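PDB 3D2L: SAM-dependent methyltransferase from Exiguobacterium sibiricum 255-15, which probably transfers methyl groups from S-adenosylmethionine to a substrate not yet identified, using a Rossmann-like class I methyltransferase domain. Local coordinates for residues Q6-Y11 / L67-E72; W26-V31 / D53-T58; A47-A52 / V81-Q86. One frame throughout, in Å; residues are numbered along the deposited sequence.

All three contacts involve the Rossmann-like half of the chain, whose seven-stranded sheet has the 3-2-1-4-5-7-6 order of class I methyltransferases. Contacts 2 and 3 have centres 11 Å apart and reach neighbouring strands, 56-61 and 82-85. Val57 links them by packing on Thr48. Contact 3 also touches contact 1: Ala70 and Leu67 of helix 64-76 lie against strand 82-85, and the two centres are 12 Å apart. Contacts 1 and 2 do not touch, with centres 22 Å apart and nearest atoms about 8 Å apart. Contact 3 is probably near the cofactor site, since helix 46-51 follows the glycine-rich turn that contains Cys42. The entry holds no cofactor.

Contact 1. Residues Q6-Y11 / L67-E72; sequences QFAYVY and LEIAQE
The N-terminal segment lies against helix 64-76, with Gln6, Ala8 and Tyr9 gathered round Ile69. CG1 of Ile69 sits over one face of the Tyr9 ring, 4.2 Å from its centroid and 21° off the normal, a CH-pi contact. The same CG1 meets Ala8 CB at 3.5 Å. The CD1 methyl of Ile69 reaches the Gln6 amide and the tyrosine rim, but its modelled distance to the ring is too short to trust. All three partners of Ile69 belong to a type I beta turn from Gln6 to Tyr9, closed by Tyr9 N to Gln6 O at 3.0 Å. Segment 6-11 lies between the Rossmann-like half, met here through helix 64-76, and the four-stranded antiparallel sheet. Beyond the isoleucine, the extended Gln6 chain meets Glu72 from the opposite direction. Gln6 NE2 gives Glu72 OE1 a hydrogen bond of 2.9 Å. The acceptor lies in the amide plane, but the donor meets the carboxylate on its syn side and 35° out of its plane. Gln6 OE1 is also only 3.2 Å from Glu72 OE1, an uneasy pair of acceptors. Away from the helix, Phe7 stacks edge-to-face with Phe180, and Val10 packs on Phe180 and Ile182.

Contact 2. Residues W26-V31 / D53-T58; sequences WVLEQV and DHYEVT
Tyr55 points its hydroxyl at the last turn of helix 20-30, where Tyr55 OH donates a hydrogen bond to Val31 O. The modelled 2.5 Å between these two oxygens is very short, and the exact length is doubtful. The carbonyl oxygen lies at the ring edge, near the ring plane. Three side chains touch the outer part of the ring. Val31 CG1 is 3.6 Å from Tyr55 CE1. Val27 CG1, turned to the ring by its place anti to the backbone N (chi1 175°), comes obliquely to CE2. Leu28 CD2, also oblique, is 3.8 Å from Tyr55 CZ. Leu28 divides its two methyls between neighbours. While CD2 serves Tyr55, CD1 stands over the centre of the His54 ring, 4.0 Å from the centroid and 3° off the normal, a CH-pi contact. Val27 O accepts from both Gln30 N and Val31 N. On the other segment, the His54 backbone is hydrogen-bonded to the Gly34 backbone, and Asp53 forms a salt bridge with Arg79. Outside the contact, Val27 and Tyr55 both pack on Ile37 of strand 36-40. Val27 and Val31 reach Leu134 of strand 131-138, and Val27 also touches Leu51 of helix 46-51.

Contact 3. Residues A47-A52 / V81-Q86; sequences ATLLLA and VDFWVQ
Segment 47-52, on helix 46-51, approaches segment 81-86, on strand 82-85, the backbones coming nearest at Ala52 and Val81, whose CA atoms are 6.9 Å apart. Val81 is gripped by its two methyls. Its CG2 presses on Ala52 CB at 3.4 Å, tighter than usual for two carbons, and lies 4.2 Å from Leu49 CD2. Its CG1, anti to the backbone N (chi1 -176°), turns to Thr48 and stands 4.0 Å from Thr48 CG2. This methyl also covers one face of the Phe83 ring, offset toward the rim. The valine is therefore wedged between the helix and the phenylalanine two residues further along the chain. Phe83 brings the far end of its ring to the helix. Leu49 CD2 meets the ring at its edge, in plane, 3.9 Å from Phe83 CZ. Thr48 CG2 comes to Phe83 CE1 at 3.8 Å, from an oblique direction. With an alanine in place of Phe83, Leu49 and Thr48 would probably lose their aromatic partner, and a gap is likely to open toward Ala70 of helix 64-76, which the ring also touches. Thr48 divides its branches: the methyl packs here, while OG1 is hydrogen-bonded to Asp39 OD2. Asp39 lies near the end of strand 36-40, just ahead of the glycine-rich turn that in class I methyltransferases lies at the cofactor. Strand 82-85 is an edge strand of the sheet, and its backbone pairs with Gly59 and Asp61 of strand 56-61. The closest contacts are all between carbons, so the helix meets the edge strand through shape and apolar packing, while backbone bonding to strand 56-61 holds the strand in the sheet, and the hydroxyl of Thr48 finds its partner elsewhere.

Contact 1. Residues Q6-Y11 / L67-E72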
loop_
_atom_site.group_PDB
_atom_site.type_symbol
_atom_site.label_atom_id
_atom_site.label_comp_id
_atom_site.label_asym_id
_atom_site.label_seq_id
_atom_site.Cartn_x
_atom_site.Cartn_y
_atom_site.Cartn_z
ATOM N N GLN A 6 -3.615 0.319 21.819
ATOM C CA GLN A 6 -3.032 0.513 20.451
ATOM C C GLN A 6 -4.094 0.506 19.340
ATOM O O GLN A 6 -4.349 -0.531 18.696
ATOM C CB GLN A 6 -1.947 -0.534 20.179
ATOM C CG GLN A 6 -0.687 -0.326 21.027
ATOM C CD GLN A 6 0.332 -1.441 20.863
ATOM O OE1 GLN A 6 -0.020 -2.634 20.908
ATOM N NE2 GLN A 6 1.608 -1.064 20.685
ATOM N N PHE A 7 -4.687 1.686 19.125
ATOM C CA PHE A 7 -5.711 1.908 18.103
ATOM C C PHE A 7 -5.407 1.202 16.778
ATOM O O PHE A 7 -6.326 0.700 16.135
ATOM C CB PHE A 7 -5.897 3.423 17.859
ATOM C CG PHE A 7 -6.788 3.749 16.676
ATOM C CD1 PHE A 7 -8.173 3.746 16.804
ATOM C CD2 PHE A 7 -6.241 4.060 15.439
ATOM C CE1 PHE A 7 -8.999 4.036 15.710
ATOM C CE2 PHE A 7 -7.062 4.355 14.348
ATOM C CZ PHE A 7 -8.443 4.346 14.490
ATOM N N ALA A 8 -4.128 1.163 16.383
ATOM C CA ALA A 8 -3.726 0.573 15.105
ATOM C C ALA A 8 -4.255 -0.854 14.841
ATOM O O ALA A 8 -4.439 -1.217 13.671
ATOM C CB ALA A 8 -2.208 0.634 14.928
ATOM N N TYR A 9 -4.521 -1.646 15.883
ATOM C CA TYR A 9 -5.118 -2.997 15.668
ATOM C C TYR A 9 -6.501 -3.028 14.977
ATOM O O TYR A 9 -6.885 -4.047 14.371
ATOM C CB TYR A 9 -5.135 -3.837 16.952
ATOM C CG TYR A 9 -3.750 -4.378 17.243
ATOM C CD1 TYR A 9 -3.172 -5.360 16.405
ATOM C CD2 TYR A 9 -3.000 -3.904 18.321
ATOM C CE1 TYR A 9 -1.884 -5.857 16.644
ATOM C CE2 TYR A 9 -1.716 -4.404 18.575
ATOM C CZ TYR A 9 -1.161 -5.373 17.729
ATOM O OH TYR A 9 0.114 -5.846 17.978
ATOM N N VAL A 10 -7.233 -1.921 15.042
ATOM C CA VAL A 10 -8.520 -1.855 14.370
ATOM C C VAL A 10 -8.322 -2.022 12.846
ATOM O O VAL A 10 -9.227 -2.498 12.130
ATOM C CB VAL A 10 -9.290 -0.540 14.692
ATOM C CG1 VAL A 10 -9.412 -0.374 16.195
ATOM C CG2 VAL A 10 -8.626 0.683 14.018
ATOM N N TYR A 11 -7.146 -1.629 12.352
ATOM C CA TYR A 11 -6.837 -1.790 10.931
ATOM C C TYR A 11 -6.566 -3.252 10.610
ATOM O O TYR A 11 -6.968 -3.733 9.555
ATOM C CB TYR A 11 -5.662 -0.921 10.499
ATOM C CG TYR A 11 -5.981 0.546 10.527
ATOM C CD1 TYR A 11 -6.916 1.092 9.635
ATOM C CD2 TYR A 11 -5.347 1.404 11.427
ATOM C CE1 TYR A 11 -7.214 2.458 9.651
ATOM C CE2 TYR A 11 -5.635 2.769 11.449
ATOM C CZ TYR A 11 -6.565 3.282 10.559
ATOM O OH TYR A 11 -6.834 4.622 10.580
ATOM N N LEU A 67 3.635 1.399 12.846
ATOM C CA LEU A 67 4.976 0.759 12.878
ATOM C C LEU A 67 5.275 0.089 14.201
ATOM O O LEU A 67 5.995 -0.904 14.244
ATOM C CB LEU A 67 6.089 1.733 12.455
ATOM C CG LEU A 67 5.978 2.233 11.023
ATOM C CD1 LEU A 67 7.235 3.065 10.648
ATOM C CD2 LEU A 67 5.755 1.108 10.020
ATOM N N GLU A 68 4.688 0.594 15.284
ATOM C CA GLU A 68 4.821 -0.032 16.591
ATOM C C GLU A 68 4.185 -1.419 16.602
ATOM O O GLU A 68 4.752 -2.365 17.132
ATOM C CB GLU A 68 4.189 0.834 17.668
ATOM C CG GLU A 68 5.028 2.053 18.008
ATOM C CD GLU A 68 4.300 3.059 18.917
ATOM O OE1 GLU A 68 3.309 2.680 19.576
ATOM O OE2 GLU A 68 4.746 4.229 18.963
ATOM N N ILE A 69 2.996 -1.528 16.011
ATOM C CA ILE A 69 2.304 -2.819 15.899
ATOM C C ILE A 69 3.094 -3.735 14.961
ATOM O O ILE A 69 3.304 -4.888 15.271
ATOM C CB ILE A 69 0.892 -2.646 15.365
ATOM C CG1 ILE A 69 0.053 -1.724 16.274
ATOM C CG2 ILE A 69 0.221 -3.992 15.231
ATOM C CD1 ILE A 69 -0.024 -2.122 17.658
ATOM N N ALA A 70 3.535 -3.206 13.823
ATOM C CA ALA A 70 4.381 -3.936 12.858
ATOM C C ALA A 70 5.571 -4.584 13.576
ATOM O O ALA A 70 5.825 -5.814 13.468
ATOM C CB ALA A 70 4.841 -3.003 11.723
ATOM N N GLN A 71 6.267 -3.777 14.361
ATOM C CA GLN A 71 7.445 -4.261 15.097
ATOM C C GLN A 71 7.121 -5.322 16.124
ATOM O O GLN A 71 7.815 -6.323 16.229
ATOM C CB GLN A 71 8.146 -3.089 15.772
ATOM C CG GLN A 71 9.328 -3.475 16.624
ATOM C CD GLN A 71 9.935 -2.276 17.270
ATOM O OE1 GLN A 71 10.055 -1.223 16.629
ATOM N NE2 GLN A 71 10.303 -2.397 18.553
ATOM N N GLU A 72 6.071 -5.103 16.910
ATOM C CA GLU A 72 5.667 -6.087 17.900
ATOM C C GLU A 72 5.333 -7.436 17.263
ATOM O O GLU A 72 5.739 -8.467 17.772
ATOM C CB GLU A 72 4.550 -5.528 18.777
ATOM C CG GLU A 72 5.122 -4.479 19.753
ATOM C CD GLU A 72 4.102 -3.866 20.734
ATOM O OE1 GLU A 72 2.963 -3.550 20.319
ATOM O OE2 GLU A 72 4.494 -3.641 21.903
#

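Contact 2. Residues W26-V31 / D53-T58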
loop_
_atom_site.group_PDB
_atom_site.type_symbol
_atom_site.label_atom_id
_atom_site.label_comp_id
_atom_site.label_asym_id
_atom_site.label_seq_id
_atom_site.Cartn_x
_atom_site.Cartn_y
_atom_site.Cartn_z
ATOM N N TRP A 26 2.799 -12.432 -6.102
ATOM C CA TRP A 26 3.096 -11.557 -7.248
ATOM C C TRP A 26 4.509 -10.973 -7.170
ATOM O O TRP A 26 5.245 -10.975 -8.149
ATOM C CB TRP A 26 2.033 -10.446 -7.333
ATOM C CG TRP A 26 2.350 -9.351 -8.310
ATOM C CD1 TRP A 26 2.490 -9.476 -9.640
ATOM C CD2 TRP A 26 2.525 -7.967 -8.017
ATOM N NE1 TRP A 26 2.786 -8.273 -10.200
ATOM C CE2 TRP A 26 2.812 -7.320 -9.234
ATOM C CE3 TRP A 26 2.488 -7.211 -6.847
ATOM C CZ2 TRP A 26 3.016 -5.942 -9.331
ATOM C CZ3 TRP A 26 2.706 -5.821 -6.940
ATOM C CH2 TRP A 26 2.959 -5.210 -8.186
ATOM N N VAL A 27 4.901 -10.503 -5.993
ATOM C CA VAL A 27 6.240 -9.966 -5.796
ATOM C C VAL A 27 7.243 -11.092 -6.133
ATOM O O VAL A 27 8.228 -10.853 -6.818
ATOM C CB VAL A 27 6.453 -9.375 -4.361
ATOM C CG1 VAL A 27 7.940 -8.930 -4.138
ATOM C CG2 VAL A 27 5.467 -8.179 -4.069
ATOM N N LEU A 28 6.970 -12.312 -5.666
ATOM C CA LEU A 28 7.841 -13.478 -5.928
ATOM C C LEU A 28 8.051 -13.752 -7.434
ATOM O O LEU A 28 9.088 -14.297 -7.831
ATOM C CB LEU A 28 7.299 -14.690 -5.189
ATOM C CG LEU A 28 7.555 -14.643 -3.685
ATOM C CD1 LEU A 28 6.751 -15.667 -2.971
ATOM C CD2 LEU A 28 9.051 -14.826 -3.391
ATOM N N GLU A 29 7.080 -13.366 -8.268
ATOM C CA GLU A 29 7.205 -13.506 -9.720
ATOM C C GLU A 29 8.116 -12.477 -10.345
ATOM O O GLU A 29 8.590 -12.688 -11.461
ATOM C CB GLU A 29 5.844 -13.362 -10.400
ATOM C CG GLU A 29 4.821 -14.364 -9.940
ATOM C CD GLU A 29 3.447 -14.146 -10.598
ATOM O OE1 GLU A 29 3.145 -13.002 -11.050
ATOM O OE2 GLU A 29 2.677 -15.135 -10.636
ATOM N N GLN A 30 8.339 -11.355 -9.654
ATOM C CA GLN A 30 9.140 -10.260 -10.174
ATOM C C GLN A 30 10.485 -10.044 -9.533
ATOM O O GLN A 30 11.353 -9.482 -10.188
ATOM C CB GLN A 30 8.395 -8.908 -10.027
ATOM C CG GLN A 30 6.966 -8.939 -10.412
ATOM C CD GLN A 30 6.738 -9.431 -11.807
ATOM O OE1 GLN A 30 7.586 -9.272 -12.689
ATOM N NE2 GLN A 30 5.572 -10.038 -12.024
ATOM N N VAL A 31 10.660 -10.451 -8.273
ATOM C CA VAL A 31 11.906 -10.179 -7.542
ATOM C C VAL A 31 12.383 -11.473 -6.972
ATOM O O VAL A 31 11.626 -12.120 -6.266
ATOM C CB VAL A 31 11.684 -9.124 -6.399
ATOM C CG1 VAL A 31 13.016 -8.819 -5.611
ATOM C CG2 VAL A 31 11.060 -7.849 -6.978
ATOM N N ASP A 53 9.683 -13.393 4.947
ATOM C CA ASP A 53 9.920 -14.821 4.832
ATOM C C ASP A 53 10.637 -15.189 3.532
ATOM O O ASP A 53 11.061 -16.310 3.376
ATOM C CB ASP A 53 8.618 -15.594 4.993
ATOM C CG ASP A 53 8.043 -15.448 6.381
ATOM O OD1 ASP A 53 8.793 -15.101 7.318
ATOM O OD2 ASP A 53 6.843 -15.699 6.549
ATOM N N HIS A 54 10.815 -14.242 2.612
ATOM C CA HIS A 54 11.462 -14.536 1.337
ATOM C C HIS A 54 12.571 -13.594 0.953
ATOM O O HIS A 54 13.378 -13.926 0.084
ATOM C CB HIS A 54 10.407 -14.505 0.219
ATOM C CG HIS A 54 9.239 -15.399 0.492
ATOM N ND1 HIS A 54 9.268 -16.756 0.240
ATOM C CD2 HIS A 54 8.028 -15.141 1.032
ATOM C CE1 HIS A 54 8.116 -17.289 0.602
ATOM N NE2 HIS A 54 7.350 -16.337 1.100
ATOM N N TYR A 55 12.611 -12.445 1.620
ATOM C CA TYR A 55 13.492 -11.343 1.265
ATOM C C TYR A 55 14.081 -10.695 2.518
ATOM O O TYR A 55 13.577 -10.904 3.620
ATOM C CB TYR A 55 12.651 -10.273 0.568
ATOM C CG TYR A 55 11.963 -10.688 -0.696
ATOM C CD1 TYR A 55 12.689 -10.813 -1.883
ATOM C CD2 TYR A 55 10.570 -10.912 -0.742
ATOM C CE1 TYR A 55 12.090 -11.225 -3.048
ATOM C CE2 TYR A 55 9.957 -11.279 -1.940
ATOM C CZ TYR A 55 10.729 -11.421 -3.092
ATOM O OH TYR A 55 10.168 -11.785 -4.297
ATOM N N GLU A 56 15.174 -9.944 2.353
ATOM C CA GLU A 56 15.683 -9.076 3.422
ATOM C C GLU A 56 14.840 -7.798 3.278
ATOM O O GLU A 56 15.067 -7.026 2.377
ATOM C CB GLU A 56 17.167 -8.752 3.237
ATOM C CG GLU A 56 18.073 -9.987 3.007
ATOM C CD GLU A 56 18.056 -10.979 4.171
ATOM O OE1 GLU A 56 18.161 -10.514 5.333
ATOM O OE2 GLU A 56 17.960 -12.218 3.915
ATOM N N VAL A 57 13.897 -7.554 4.188
ATOM C CA VAL A 57 12.936 -6.460 4.034
ATOM C C VAL A 57 13.065 -5.373 5.060
ATOM O O VAL A 57 13.397 -5.612 6.227
ATOM C CB VAL A 57 11.450 -7.021 4.071
ATOM C CG1 VAL A 57 10.421 -5.964 3.555
ATOM C CG2 VAL A 57 11.352 -8.232 3.229
ATOM N N THR A 58 12.803 -4.158 4.606
ATOM C CA THR A 58 12.757 -2.992 5.453
ATOM C C THR A 58 11.410 -2.355 5.169
ATOM O O THR A 58 11.031 -2.225 3.993
ATOM C CB THR A 58 13.866 -2.002 5.109
ATOM O OG1 THR A 58 15.124 -2.612 5.344
ATOM C CG2 THR A 58 13.751 -0.775 5.935
#

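Contact 3. Residues A47-A52 / V81-Q86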
loop_
_atom_site.group_PDB
_atom_site.type_symbol
_atom_site.label_atom_id
_atom_site.label_comp_id
_atom_site.label_asym_id
_atom_site.label_seq_id
_atom_site.Cartn_x
_atom_site.Cartn_y
_atom_site.Cartn_z
ATOM N N ALA A 47 1.819 -7.404 5.231
ATOM C CA ALA A 47 2.431 -7.910 4.000
ATOM C C ALA A 47 3.937 -7.907 4.132
ATOM O O ALA A 47 4.600 -8.791 3.601
ATOM C CB ALA A 47 1.966 -7.089 2.753
ATOM N N THR A 48 4.481 -6.937 4.872
ATOM C CA THR A 48 5.925 -6.817 5.078
ATOM C C THR A 48 6.473 -8.052 5.782
ATOM O O THR A 48 7.488 -8.621 5.387
ATOM C CB THR A 48 6.273 -5.523 5.883
ATOM O OG1 THR A 48 5.421 -4.420 5.465
ATOM C CG2 THR A 48 7.746 -5.157 5.716
ATOM N N LEU A 49 5.778 -8.503 6.805
ATOM C CA LEU A 49 6.188 -9.725 7.521
ATOM C C LEU A 49 6.157 -10.985 6.659
ATOM O O LEU A 49 7.016 -11.882 6.864
ATOM C CB LEU A 49 5.359 -9.905 8.810
ATOM C CG LEU A 49 5.487 -8.771 9.847
ATOM C CD1 LEU A 49 4.816 -9.205 11.149
ATOM C CD2 LEU A 49 6.952 -8.400 10.096
ATOM N N LEU A 50 5.177 -11.096 5.739
ATOM C CA LEU A 50 5.120 -12.208 4.781
ATOM C C LEU A 50 6.274 -12.124 3.798
ATOM O O LEU A 50 6.876 -13.130 3.467
ATOM C CB LEU A 50 3.765 -12.278 4.048
ATOM C CG LEU A 50 2.620 -12.587 5.006
ATOM C CD1 LEU A 50 1.327 -12.491 4.274
ATOM C CD2 LEU A 50 2.803 -13.982 5.684
ATOM N N LEU A 51 6.572 -10.913 3.335
ATOM C CA LEU A 51 7.730 -10.669 2.481
ATOM C C LEU A 51 9.021 -11.042 3.176
ATOM O O LEU A 51 9.924 -11.620 2.554
ATOM C CB LEU A 51 7.756 -9.178 2.102
ATOM C CG LEU A 51 6.676 -8.757 1.088
ATOM C CD1 LEU A 51 6.617 -7.235 0.908
ATOM C CD2 LEU A 51 6.948 -9.451 -0.242
ATOM N N ALA A 52 9.111 -10.755 4.475
ATOM C CA ALA A 52 10.343 -11.065 5.263
ATOM C C ALA A 52 10.674 -12.571 5.268
ATOM O O ALA A 52 11.814 -12.974 5.546
ATOM C CB ALA A 52 10.208 -10.565 6.678
ATOM N N VAL A 81 12.970 -7.375 10.865
ATOM C CA VAL A 81 12.493 -6.412 9.933
ATOM C C VAL A 81 12.581 -5.012 10.544
ATOM O O VAL A 81 11.930 -4.686 11.527
ATOM C CB VAL A 81 11.052 -6.711 9.487
ATOM C CG1 VAL A 81 10.644 -5.748 8.443
ATOM C CG2 VAL A 81 10.932 -8.153 8.930
ATOM N N ASP A 82 13.397 -4.192 9.930
ATOM C CA ASP A 82 13.552 -2.804 10.347
ATOM C C ASP A 82 12.362 -2.026 9.825
ATOM O O ASP A 82 12.107 -2.104 8.656
ATOM C CB ASP A 82 14.794 -2.209 9.704
ATOM C CG ASP A 82 16.073 -2.696 10.311
ATOM O OD1 ASP A 82 16.179 -2.825 11.543
ATOM O OD2 ASP A 82 17.002 -2.926 9.545
ATOM N N PHE A 83 11.629 -1.343 10.713
ATOM C CA PHE A 83 10.564 -0.434 10.369
ATOM C C PHE A 83 11.026 0.990 10.763
ATOM O O PHE A 83 11.479 1.264 11.915
ATOM C CB PHE A 83 9.253 -0.819 11.081
ATOM C CG PHE A 83 8.653 -2.153 10.635
ATOM C CD1 PHE A 83 7.895 -2.241 9.477
ATOM C CD2 PHE A 83 8.838 -3.321 11.401
ATOM C CE1 PHE A 83 7.330 -3.422 9.084
ATOM C CE2 PHE A 83 8.300 -4.492 11.022
ATOM C CZ PHE A 83 7.530 -4.562 9.835
ATOM N N TRP A 84 10.933 1.904 9.813
ATOM C CA TRP A 84 11.332 3.274 10.019
ATOM C C TRP A 84 10.216 4.207 9.608
ATOM O O TRP A 84 9.446 3.864 8.695
ATOM C CB TRP A 84 12.578 3.603 9.202
ATOM C CG TRP A 84 13.786 2.732 9.488
ATOM C CD1 TRP A 84 14.344 1.806 8.658
ATOM C CD2 TRP A 84 14.584 2.723 10.690
ATOM N NE1 TRP A 84 15.445 1.243 9.253
ATOM C CE2 TRP A 84 15.602 1.771 10.508
ATOM C CE3 TRP A 84 14.502 3.398 11.920
ATOM C CZ2 TRP A 84 16.551 1.492 11.495
ATOM C CZ3 TRP A 84 15.449 3.134 12.892
ATOM C CH2 TRP A 84 16.460 2.181 12.675
ATOM N N VAL A 85 10.116 5.346 10.310
ATOM C CA VAL A 85 9.079 6.365 10.040
ATOM C C VAL A 85 9.630 7.280 8.967
ATOM O O VAL A 85 10.611 7.969 9.185
ATOM C CB VAL A 85 8.719 7.182 11.290
ATOM C CG1 VAL A 85 7.732 8.333 10.963
ATOM C CG2 VAL A 85 8.168 6.246 12.384
ATOM N N GLN A 86 9.032 7.236 7.786
ATOM C CA GLN A 86 9.467 8.066 6.678
ATOM C C GLN A 86 8.311 8.249 5.727
ATOM O O GLN A 86 7.464 7.397 5.603
ATOM C CB GLN A 86 10.612 7.430 5.867
ATOM C CG GLN A 86 11.899 7.108 6.584
ATOM C CD GLN A 86 13.002 6.640 5.625
ATOM O OE1 GLN A 86 12.940 6.869 4.423
ATOM N NE2 GLN A 86 14.019 5.980 6.175
#